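Local coordinates for protein EreC (Klebsiella pneumoniae, PDB 6XCQ) that probably hydrolyses the ester bond that closes the macrolide ring of erythromycin, so inactivating the antibiotic and giving esterase-mediated resistance, at residues 224-229 with 250-255; 340-345 with 422-427; 374-379 with 400-405. The protein carries 1 engineered substitution. All coordinates share one frame; numbering follows the deposited sequence. Where two conformers were deposited one is given.

Interaction 1: 224-229 with 250-255; sequences RLKLRL and DRIESI
I252 projects from its helix straight at the neighbouring one and touches K226 and L229 with different branches, a clear case of one residue serving two partners. Its CD1 reaches CG of L229 at 3.6 Å, while its CG2 rests against CB of K226 at 3.7 Å. The split follows from the first torsion: CG2 lies anti to the backbone N and CG1 lies beside it, which sends the two arms to different points along helix 212-231. L225 takes a lesser share, its CB lying 4.5 Å from CD1 of I252. The apolar side of the contact is closed by other helices, since L225 also packs on V185 and L188 of helix 182-191, and I252 on L170 of helix 164-177.

The polar part lies along one margin of this apolar patch. K226 leaves its backbone with CG anti to N (chi1 -176°), then bends at its last two torsions and brings NZ round to E253. The resulting salt bridge is short, 2.6 Å from NZ of K226 to OE1 of E253, and the ammonium approaches on the syn side of the carboxylate, somewhat out of its plane. A water completes a small ring, accepting from NZ of K226 and donating to OE2 of E253 at 2.8 Å. Both carboxylate oxygens are thus tied to the lysine, one directly and one through water. OE2 of E253 also lies close to the carboxylate of E256, a pair of like charges that the nearby lysine may help offset, or that may share a proton.

The helix segments run antiparallel, 154° between their directions and 9.9 Å between axes at closest approach. Such an interface, with an apolar seam and a lysine-glutamate bridge at its margin, is characteristic of an antiparallel helix pair in a helical bundle.

Interaction 2: 340-345 with 422-427; sequences AIAFTH and DAIVCV
T344 and V425 are joined by a backbone bond of 2.7 Å from N of T344 to O of V425, part of a ladder that pairs neighbouring parallel strands inside the mixed sheet of this alpha/beta fold. The ladder is regular. A342 receives the N-H of V425 on its O at 2.8 Å and gives its own N-H to O of A423, and T344 then accepts from N of V427; each of these two residues therefore reaches the residues before and after its bridge partner, the usual parallel pattern. At the start of the pair the backbone pattern is supplemented by a side chain. A340 takes N of D422 on its O at 2.9 Å, and its N returns a bond to OD2 of D422, met on the anti side of the carboxylate at 3.0 Å. The same OD2 forms a salt bridge with K312, which probably keeps the aspartate ionised.

Beyond the ladder, side chains alternate between the two faces of the sheet. A342, T344, I424 and C426 share one, with CB of A342 3.9 Å from CD1 of I424; M406 of strand 405-408 packs on A342, T344 and I424.

I341, F343 and H345 lie with A423, V425 and V427 on the other, where helix 73-90 covers F343. V425 reaches both I341 and F343 on the partner strand: its CG2 meets CG2 of I341 at 3.6 Å, and its CB makes a CH-pi contact over the face of F343, 4.1 Å from the ring centroid and 27° off the normal. CG1 of V425 stands 4.2 Å above the plane of the F343 ring, over its centre.

Interaction 3: 374-379 with 400-405; sequences IREDSM and PMKAKR
D377 and R405 both turn CG into the position between backbone N and carbonyl carbon, with chi1 of 56° and 57°, and a further bend at chi3 swings the arginine back across the aspartate. In the conformer described, the result is a side-on, two-pronged salt bridge: NE of R405 meets OD1 of D377 at 2.7 Å, and NH2 of R405 meets OD2 at 3.0 Å. The oxygens lie in or near the guanidinium plane, yet the arginine comes from above the carboxylate, the two planes being 50° apart. NH1 of R405 has a second acid in E414.

E376 adds an outer bridge, its extended chain offering the anti lone pair of OE2 to NZ of K402 at 2.7 Å.

Apart from the charged pairs, the backbones are stitched together. O of D377 accepts from both N of K404, at 2.8 Å, and N of R405, at 3.1 Å, while N of M379 donates almost straight to O of R405 at 2.7 Å. Near helix 417-420, CE of M379 packs on CB of A403 at 3.7 Å and, in the conformer given, close to the methyl of M401; L417 touches all three residues.

S378 ends a type I turn begun at R375, and its OG donates to O of R375 at 2.7 Å besides bonding to N of Q381. The arrangement is that of a helix N-cap: a turn closes, its last residue caps helix 379-387, and the turn itself, through E376 and D377, is bridged to 400-405, the loop leading into strand 405-408.

In the fold
The three contacts sample different levels of one chain: a helix pair, a strand pair and a pair of loops. Interactions 2 and 3 are neighbours, their centres 14 Å apart, and they touch directly where CG1 of I424 meets SD of M379 at 3.9 Å. The segments of interaction 3 belong to the excursion between the two paired strands, and E380, right after 374-379, bonds to OG1 of T344. A disulfide, C387 to C393, lies in the chain between 374-379 and 400-405. Interaction 1 stands on the opposite side of the chain's centre, 37 Å from interaction 2 and 45 Å from interaction 3, centre to centre. A bound propanediol, probably from the crystallisation liquor, lies about 3 Å from the side chain of E253.

Interaction 1: 224-229 with 250-255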
loop_
_atom_site.group_PDB
_atom_site.type_symbol
_atom_site.label_atom_id
_atom_site.label_comp_id
_atom_site.label_asym_id
_atom_site.label_seq_id
_atom_site.Cartn_x
_atom_site.Cartn_y
_atom_site.Cartn_z
ATOM N N ARG A 224 -7.852 5.988 25.654
ATOM C CA ARG A 224 -8.219 5.291 26.885
ATOM C C ARG A 224 -8.269 3.787 26.662
ATOM O O ARG A 224 -7.722 3.008 27.454
ATOM C CB ARG A 224 -9.568 5.803 27.402
ATOM C CG ARG A 224 -9.952 5.293 28.802
ATOM C CD ARG A 224 -10.891 4.084 28.754
ATOM N NE ARG A 224 -11.676 3.935 29.975
ATOM C CZ ARG A 224 -11.298 3.228 31.036
ATOM N NH1 ARG A 224 -10.122 2.602 31.051
ATOM N NH2 ARG A 224 -12.098 3.159 32.094
ATOM N N LEU A 225 -8.906 3.360 25.570
ATOM C CA LEU A 225 -9.013 1.934 25.278
ATOM C C LEU A 225 -7.651 1.309 25.036
ATOM O O LEU A 225 -7.397 0.184 25.471
ATOM C CB LEU A 225 -9.891 1.715 24.046
ATOM C CG LEU A 225 -11.334 1.347 24.345
ATOM C CD1 LEU A 225 -12.173 1.553 23.105
ATOM C CD2 LEU A 225 -11.432 -0.086 24.852
ATOM N N LYS A 226 -6.791 2.013 24.297
ATOM C CA LYS A 226 -5.471 1.494 23.956
ATOM C C LYS A 226 -4.638 1.225 25.198
ATOM O O LYS A 226 -3.923 0.218 25.277
ATOM C CB LYS A 226 -4.748 2.504 23.081
ATOM C CG LYS A 226 -3.395 2.050 22.582
ATOM C CD LYS A 226 -2.713 3.192 21.852
ATOM C CE LYS A 226 -1.223 3.217 22.125
ATOM N NZ LYS A 226 -0.493 2.345 21.177
ATOM N N LEU A 227 -4.674 2.151 26.153
ATOM C CA LEU A 227 -3.867 2.007 27.362
ATOM C C LEU A 227 -4.455 0.962 28.309
ATOM O O LEU A 227 -3.708 0.257 28.999
ATOM C CB LEU A 227 -3.744 3.364 28.060
ATOM C CG LEU A 227 -2.594 4.311 27.669
ATOM C CD1 LEU A 227 -2.341 4.332 26.190
ATOM C CD2 LEU A 227 -2.871 5.721 28.173
ATOM N N ARG A 228 -5.777 0.835 28.356
ATOM C CA ARG A 228 -6.365 -0.213 29.182
ATOM C C ARG A 228 -5.985 -1.592 28.653
ATOM O O ARG A 228 -5.565 -2.468 29.420
ATOM C CB ARG A 228 -7.884 -0.062 29.257
ATOM C CG ARG A 228 -8.527 -1.207 30.057
ATOM C CD ARG A 228 -10.052 -1.112 30.132
ATOM N NE ARG A 228 -10.653 -2.324 30.695
ATOM C CZ ARG A 228 -10.784 -2.574 32.001
ATOM N NH1 ARG A 228 -10.330 -1.711 32.908
ATOM N NH2 ARG A 228 -11.345 -3.709 32.406
ATOM N N LEU A 229 -6.079 -1.791 27.335
ATOM C CA LEU A 229 -5.800 -3.112 26.779
ATOM C C LEU A 229 -4.349 -3.501 26.992
ATOM O O LEU A 229 -4.050 -4.649 27.338
ATOM C CB LEU A 229 -6.132 -3.153 25.286
ATOM C CG LEU A 229 -7.539 -3.618 24.901
ATOM C CD1 LEU A 229 -7.621 -5.129 24.835
ATOM C CD2 LEU A 229 -8.570 -3.079 25.870
ATOM N N ASP A 250 -4.620 -4.847 17.571
ATOM C CA ASP A 250 -4.449 -4.377 16.204
ATOM C C ASP A 250 -5.604 -3.482 15.784
ATOM O O ASP A 250 -5.388 -2.453 15.128
ATOM C CB ASP A 250 -4.315 -5.562 15.251
ATOM C CG ASP A 250 -3.013 -6.336 15.454
ATOM O OD1 ASP A 250 -2.151 -5.896 16.255
ATOM O OD2 ASP A 250 -2.858 -7.394 14.808
ATOM N N ARG A 251 -6.839 -3.849 16.147
ATOM C CA ARG A 251 -7.986 -3.035 15.757
ATOM C C ARG A 251 -7.869 -1.629 16.330
ATOM O O ARG A 251 -8.015 -0.635 15.607
ATOM C CB ARG A 251 -9.293 -3.691 16.210
ATOM C CG ARG A 251 -9.601 -5.053 15.590
ATOM C CD ARG A 251 -9.796 -4.991 14.067
ATOM N NE ARG A 251 -8.530 -5.198 13.367
ATOM C CZ ARG A 251 -7.896 -6.365 13.281
ATOM N NH1 ARG A 251 -8.403 -7.456 13.838
ATOM N NH2 ARG A 251 -6.747 -6.442 12.632
ATOM N N ILE A 252 -7.588 -1.530 17.634
ATOM C CA ILE A 252 -7.439 -0.226 18.280
ATOM C C ILE A 252 -6.353 0.590 17.594
ATOM O O ILE A 252 -6.528 1.787 17.347
ATOM C CB ILE A 252 -7.133 -0.393 19.781
ATOM C CG1 ILE A 252 -8.330 -0.994 20.519
ATOM C CG2 ILE A 252 -6.757 0.951 20.399
ATOM C CD1 ILE A 252 -7.952 -1.683 21.837
ATOM N N GLU A 253 -5.208 -0.033 17.292
ATOM C CA GLU A 253 -4.154 0.698 16.575
ATOM C C GLU A 253 -4.673 1.235 15.244
ATOM O O GLU A 253 -4.434 2.395 14.888
ATOM C CB GLU A 253 -2.938 -0.194 16.327
ATOM C CG GLU A 253 -2.066 -0.474 17.556
ATOM C CD GLU A 253 -1.492 0.787 18.181
ATOM O OE1 GLU A 253 -1.779 1.043 19.374
ATOM O OE2 GLU A 253 -0.771 1.526 17.482
ATOM N N SER A 254 -5.367 0.387 14.487
ATOM C CA SER A 254 -5.936 0.804 13.215
ATOM C C SER A 254 -6.878 1.993 13.393
ATOM O O SER A 254 -6.802 2.969 12.639
ATOM C CB SER A 254 -6.664 -0.371 12.564
ATOM O OG SER A 254 -7.229 0.047 11.323
ATOM N N ILE A 255 -7.771 1.934 14.390
ATOM C CA ILE A 255 -8.709 3.039 14.613
ATOM C C ILE A 255 -7.976 4.311 15.021
ATOM O O ILE A 255 -8.279 5.409 14.525
ATOM C CB ILE A 255 -9.768 2.653 15.660
ATOM C CG1 ILE A 255 -10.661 1.529 15.138
ATOM C CG2 ILE A 255 -10.601 3.859 16.030
ATOM C CD1 ILE A 255 -11.231 0.590 16.292
HETATM O O HOH W 1 -0.162 3.753 19.139
#

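Interaction 2: 340-345 with 422-427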
loop_
_atom_site.group_PDB
_atom_site.type_symbol
_atom_site.label_atom_id
_atom_site.label_comp_id
_atom_site.label_asym_id
_atom_site.label_seq_id
_atom_site.Cartn_x
_atom_site.Cartn_y
_atom_site.Cartn_z
ATOM N N ALA A 340 13.405 -2.251 -2.204
ATOM C CA ALA A 340 12.362 -1.456 -2.854
ATOM C C ALA A 340 12.641 -1.359 -4.350
ATOM O O ALA A 340 13.696 -0.860 -4.755
ATOM C CB ALA A 340 12.289 -0.049 -2.250
ATOM N N ILE A 341 11.690 -1.791 -5.165
ATOM C CA ILE A 341 11.814 -1.703 -6.615
ATOM C C ILE A 341 10.783 -0.687 -7.108
ATOM O O ILE A 341 9.571 -0.922 -7.018
ATOM C CB ILE A 341 11.632 -3.068 -7.288
ATOM C CG1 ILE A 341 12.512 -4.121 -6.589
ATOM C CG2 ILE A 341 11.958 -2.953 -8.783
ATOM C CD1 ILE A 341 12.454 -5.503 -7.197
ATOM N N ALA A 342 11.259 0.468 -7.565
ATOM C CA ALA A 342 10.385 1.465 -8.173
ATOM C C ALA A 342 10.009 1.060 -9.596
ATOM O O ALA A 342 10.791 0.418 -10.297
ATOM C CB ALA A 342 11.058 2.831 -8.204
ATOM N N PHE A 343 8.792 1.427 -10.010
ATOM C CA PHE A 343 8.313 1.235 -11.380
ATOM C C PHE A 343 8.092 2.605 -11.996
ATOM O O PHE A 343 7.392 3.434 -11.405
ATOM C CB PHE A 343 6.974 0.483 -11.443
ATOM C CG PHE A 343 7.043 -0.979 -11.158
ATOM C CD1 PHE A 343 8.040 -1.521 -10.353
ATOM C CD2 PHE A 343 6.052 -1.816 -11.642
ATOM C CE1 PHE A 343 8.064 -2.892 -10.062
ATOM C CE2 PHE A 343 6.072 -3.181 -11.360
ATOM C CZ PHE A 343 7.083 -3.713 -10.572
ATOM N N THR A 344 8.633 2.840 -13.189
ATOM C CA THR A 344 8.335 4.079 -13.892
ATOM C C THR A 344 8.085 3.759 -15.370
ATOM O O THR A 344 7.955 2.595 -15.753
ATOM C CB THR A 344 9.439 5.120 -13.663
ATOM O OG1 THR A 344 8.988 6.385 -14.168
ATOM C CG2 THR A 344 10.745 4.705 -14.342
ATOM N N HIS A 345 7.978 4.793 -16.205
ATOM C CA HIS A 345 7.536 4.569 -17.580
ATOM C C HIS A 345 7.988 5.709 -18.474
ATOM O O HIS A 345 8.311 6.806 -18.009
ATOM C CB HIS A 345 6.005 4.438 -17.661
ATOM C CG HIS A 345 5.298 5.725 -17.384
ATOM N ND1 HIS A 345 4.964 6.623 -18.380
ATOM C CD2 HIS A 345 4.900 6.289 -16.216
ATOM C CE1 HIS A 345 4.375 7.676 -17.839
ATOM N NE2 HIS A 345 4.327 7.502 -16.524
ATOM N N ASP A 422 16.392 0.158 -4.538
ATOM C CA ASP A 422 17.406 -0.835 -4.872
ATOM C C ASP A 422 17.452 -1.143 -6.362
ATOM O O ASP A 422 18.533 -1.437 -6.880
ATOM C CB ASP A 422 17.165 -2.132 -4.096
ATOM C CG ASP A 422 17.346 -1.954 -2.590
ATOM O OD1 ASP A 422 18.499 -2.006 -2.110
ATOM O OD2 ASP A 422 16.332 -1.727 -1.893
ATOM N N ALA A 423 16.315 -1.073 -7.060
ATOM C CA ALA A 423 16.266 -1.303 -8.500
ATOM C C ALA A 423 15.132 -0.474 -9.084
ATOM O O ALA A 423 14.285 0.042 -8.355
ATOM C CB ALA A 423 16.078 -2.784 -8.843
ATOM N N ILE A 424 15.133 -0.342 -10.417
ATOM C CA ILE A 424 14.095 0.381 -11.149
ATOM C C ILE A 424 13.592 -0.484 -12.293
ATOM O O ILE A 424 14.386 -1.069 -13.043
ATOM C CB ILE A 424 14.576 1.728 -11.720
ATOM C CG1 ILE A 424 15.461 2.507 -10.732
ATOM C CG2 ILE A 424 13.367 2.560 -12.127
ATOM C CD1 ILE A 424 14.695 3.188 -9.595
ATOM N N VAL A 425 12.271 -0.528 -12.440
ATOM C CA VAL A 425 11.582 -1.174 -13.553
ATOM C C VAL A 425 10.935 -0.075 -14.378
ATOM O O VAL A 425 10.206 0.762 -13.836
ATOM C CB VAL A 425 10.536 -2.176 -13.026
ATOM C CG1 VAL A 425 9.651 -2.717 -14.119
ATOM C CG2 VAL A 425 11.218 -3.303 -12.270
ATOM N N CYS A 426 11.178 -0.075 -15.685
ATOM C CA CYS A 426 10.647 0.985 -16.531
ATOM C C CYS A 426 9.966 0.373 -17.749
ATOM O O CYS A 426 10.595 -0.383 -18.494
ATOM C CB CYS A 426 11.764 1.948 -16.940
ATOM S SG CYS A 426 11.166 3.354 -17.924
ATOM N N VAL A 427 8.680 0.669 -17.928
ATOM C CA VAL A 427 7.878 0.106 -19.015
ATOM C C VAL A 427 7.702 1.168 -20.101
ATOM O O VAL A 427 7.975 2.351 -19.857
ATOM C CB VAL A 427 6.528 -0.414 -18.488
ATOM C CG1 VAL A 427 6.754 -1.487 -17.399
ATOM C CG2 VAL A 427 5.677 0.749 -17.949
#

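Interaction 3: 374-379 with 400-405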
loop_
_atom_site.group_PDB
_atom_site.type_symbol
_atom_site.label_atom_id
_atom_site.label_comp_id
_atom_site.label_asym_id
_atom_site.label_seq_id
_atom_site.Cartn_x
_atom_site.Cartn_y
_atom_site.Cartn_z
ATOM N N ILE A 374 10.736 14.362 -19.550
ATOM C CA ILE A 374 11.932 13.587 -19.236
ATOM C C ILE A 374 13.147 14.495 -19.425
ATOM O O ILE A 374 13.356 15.037 -20.508
ATOM C CB ILE A 374 12.012 12.342 -20.131
ATOM C CG1 ILE A 374 10.825 11.419 -19.816
ATOM C CG2 ILE A 374 13.370 11.632 -20.004
ATOM C CD1 ILE A 374 10.532 10.380 -20.925
ATOM N N ARG A 375 13.939 14.676 -18.373
ATOM C CA ARG A 375 15.082 15.577 -18.421
ATOM C C ARG A 375 16.382 14.793 -18.289
ATOM O O ARG A 375 16.388 13.579 -18.033
ATOM C CB ARG A 375 14.970 16.650 -17.333
ATOM C CG ARG A 375 13.744 17.504 -17.519
ATOM C CD ARG A 375 13.539 18.473 -16.392
ATOM N NE ARG A 375 12.182 19.010 -16.413
ATOM C CZ ARG A 375 11.148 18.430 -15.807
ATOM N NH1 ARG A 375 11.317 17.291 -15.131
ATOM N NH2 ARG A 375 9.943 18.981 -15.879
ATOM N N GLU A 376 17.500 15.510 -18.478
ATOM C CA GLU A 376 18.791 14.837 -18.570
ATOM C C GLU A 376 19.185 14.207 -17.244
ATOM O O GLU A 376 19.870 13.177 -17.230
ATOM C CB GLU A 376 19.890 15.801 -19.050
ATOM C CG GLU A 376 21.266 15.123 -19.224
ATOM C CD GLU A 376 22.374 16.065 -19.735
ATOM O OE1 GLU A 376 22.075 17.224 -20.074
ATOM O OE2 GLU A 376 23.544 15.631 -19.812
ATOM N N ASP A 377 18.769 14.795 -16.124
ATOM C CA ASP A 377 19.019 14.181 -14.820
ATOM C C ASP A 377 17.808 13.396 -14.327
ATOM O O ASP A 377 17.522 13.362 -13.128
ATOM C CB ASP A 377 19.438 15.231 -13.799
ATOM C CG ASP A 377 18.436 16.356 -13.659
ATOM O OD1 ASP A 377 17.310 16.267 -14.206
ATOM O OD2 ASP A 377 18.783 17.343 -12.986
ATOM N N SER A 378 17.067 12.762 -15.231
ATOM C CA SER A 378 15.955 11.919 -14.824
ATOM C C SER A 378 16.325 10.440 -14.931
ATOM O O SER A 378 17.202 10.045 -15.707
ATOM C CB SER A 378 14.712 12.236 -15.652
ATOM O OG SER A 378 14.791 11.678 -16.943
ATOM N N MET A 379 15.685 9.620 -14.098
ATOM C CA MET A 379 15.874 8.177 -14.224
ATOM C C MET A 379 15.380 7.689 -15.583
ATOM O O MET A 379 15.947 6.761 -16.168
ATOM C CB MET A 379 15.151 7.449 -13.092
ATOM C CG MET A 379 15.245 5.922 -13.171
ATOM S SD MET A 379 16.929 5.243 -13.137
ATOM C CE MET A 379 17.535 5.928 -11.632
ATOM N N PRO A 400 27.262 5.156 -10.153
ATOM C CA PRO A 400 27.232 6.596 -10.441
ATOM C C PRO A 400 26.350 6.880 -11.649
ATOM O O PRO A 400 26.340 6.124 -12.621
ATOM C CB PRO A 400 28.704 6.941 -10.708
ATOM C CG PRO A 400 29.434 5.599 -10.771
ATOM C CD PRO A 400 28.631 4.666 -9.930
ATOM N N MET A 401 25.582 7.961 -11.578
ATOM C CA MET A 401 24.725 8.305 -12.705
ATOM C C MET A 401 24.188 9.708 -12.505
ATOM O O MET A 401 24.199 10.248 -11.396
ATOM C CB MET A 401 23.562 7.319 -12.868
ATOM C CG MET A 401 22.496 7.445 -11.814
ATOM S SD MET A 401 21.230 6.168 -11.986
ATOM C CE MET A 401 20.763 5.949 -10.259
ATOM N N LYS A 402 23.714 10.284 -13.605
ATOM C CA LYS A 402 23.149 11.624 -13.618
ATOM C C LYS A 402 21.742 11.678 -13.054
ATOM O O LYS A 402 21.250 12.780 -12.792
ATOM C CB LYS A 402 23.119 12.194 -15.048
ATOM C CG LYS A 402 24.494 12.408 -15.671
ATOM C CD LYS A 402 24.427 13.189 -16.989
ATOM C CE LYS A 402 23.696 12.429 -18.079
ATOM N NZ LYS A 402 24.003 12.986 -19.442
ATOM N N ALA A 403 21.086 10.530 -12.892
ATOM C CA ALA A 403 19.676 10.495 -12.539
ATOM C C ALA A 403 19.479 10.966 -11.103
ATOM O O ALA A 403 20.071 10.417 -10.168
ATOM C CB ALA A 403 19.125 9.084 -12.725
ATOM N N LYS A 404 18.655 11.987 -10.936
ATOM C CA LYS A 404 18.284 12.468 -9.613
ATOM C C LYS A 404 16.787 12.616 -9.433
ATOM O O LYS A 404 16.337 12.834 -8.301
ATOM C CB LYS A 404 18.950 13.820 -9.335
ATOM C CG LYS A 404 20.385 13.691 -8.852
ATOM C CD LYS A 404 21.040 15.055 -8.770
ATOM C CE LYS A 404 22.442 14.942 -8.177
ATOM N NZ LYS A 404 23.336 14.244 -9.134
ATOM N N ARG A 405 16.001 12.525 -10.501
ATOM C CA ARG A 405 14.560 12.662 -10.402
ATOM C C ARG A 405 13.887 11.514 -11.142
ATOM O O ARG A 405 14.472 10.903 -12.041
ATOM C CB ARG A 405 14.076 14.034 -10.925
ATOM C CG ARG A 405 14.444 14.386 -12.355
ATOM C CD ARG A 405 14.188 15.877 -12.633
ATOM N NE ARG A 405 15.356 16.703 -12.335
ATOM C CZ ARG A 405 15.447 17.530 -11.299
ATOM N NH1 ARG A 405 14.435 17.658 -10.454
ATOM N NH2 ARG A 405 16.552 18.232 -11.108
#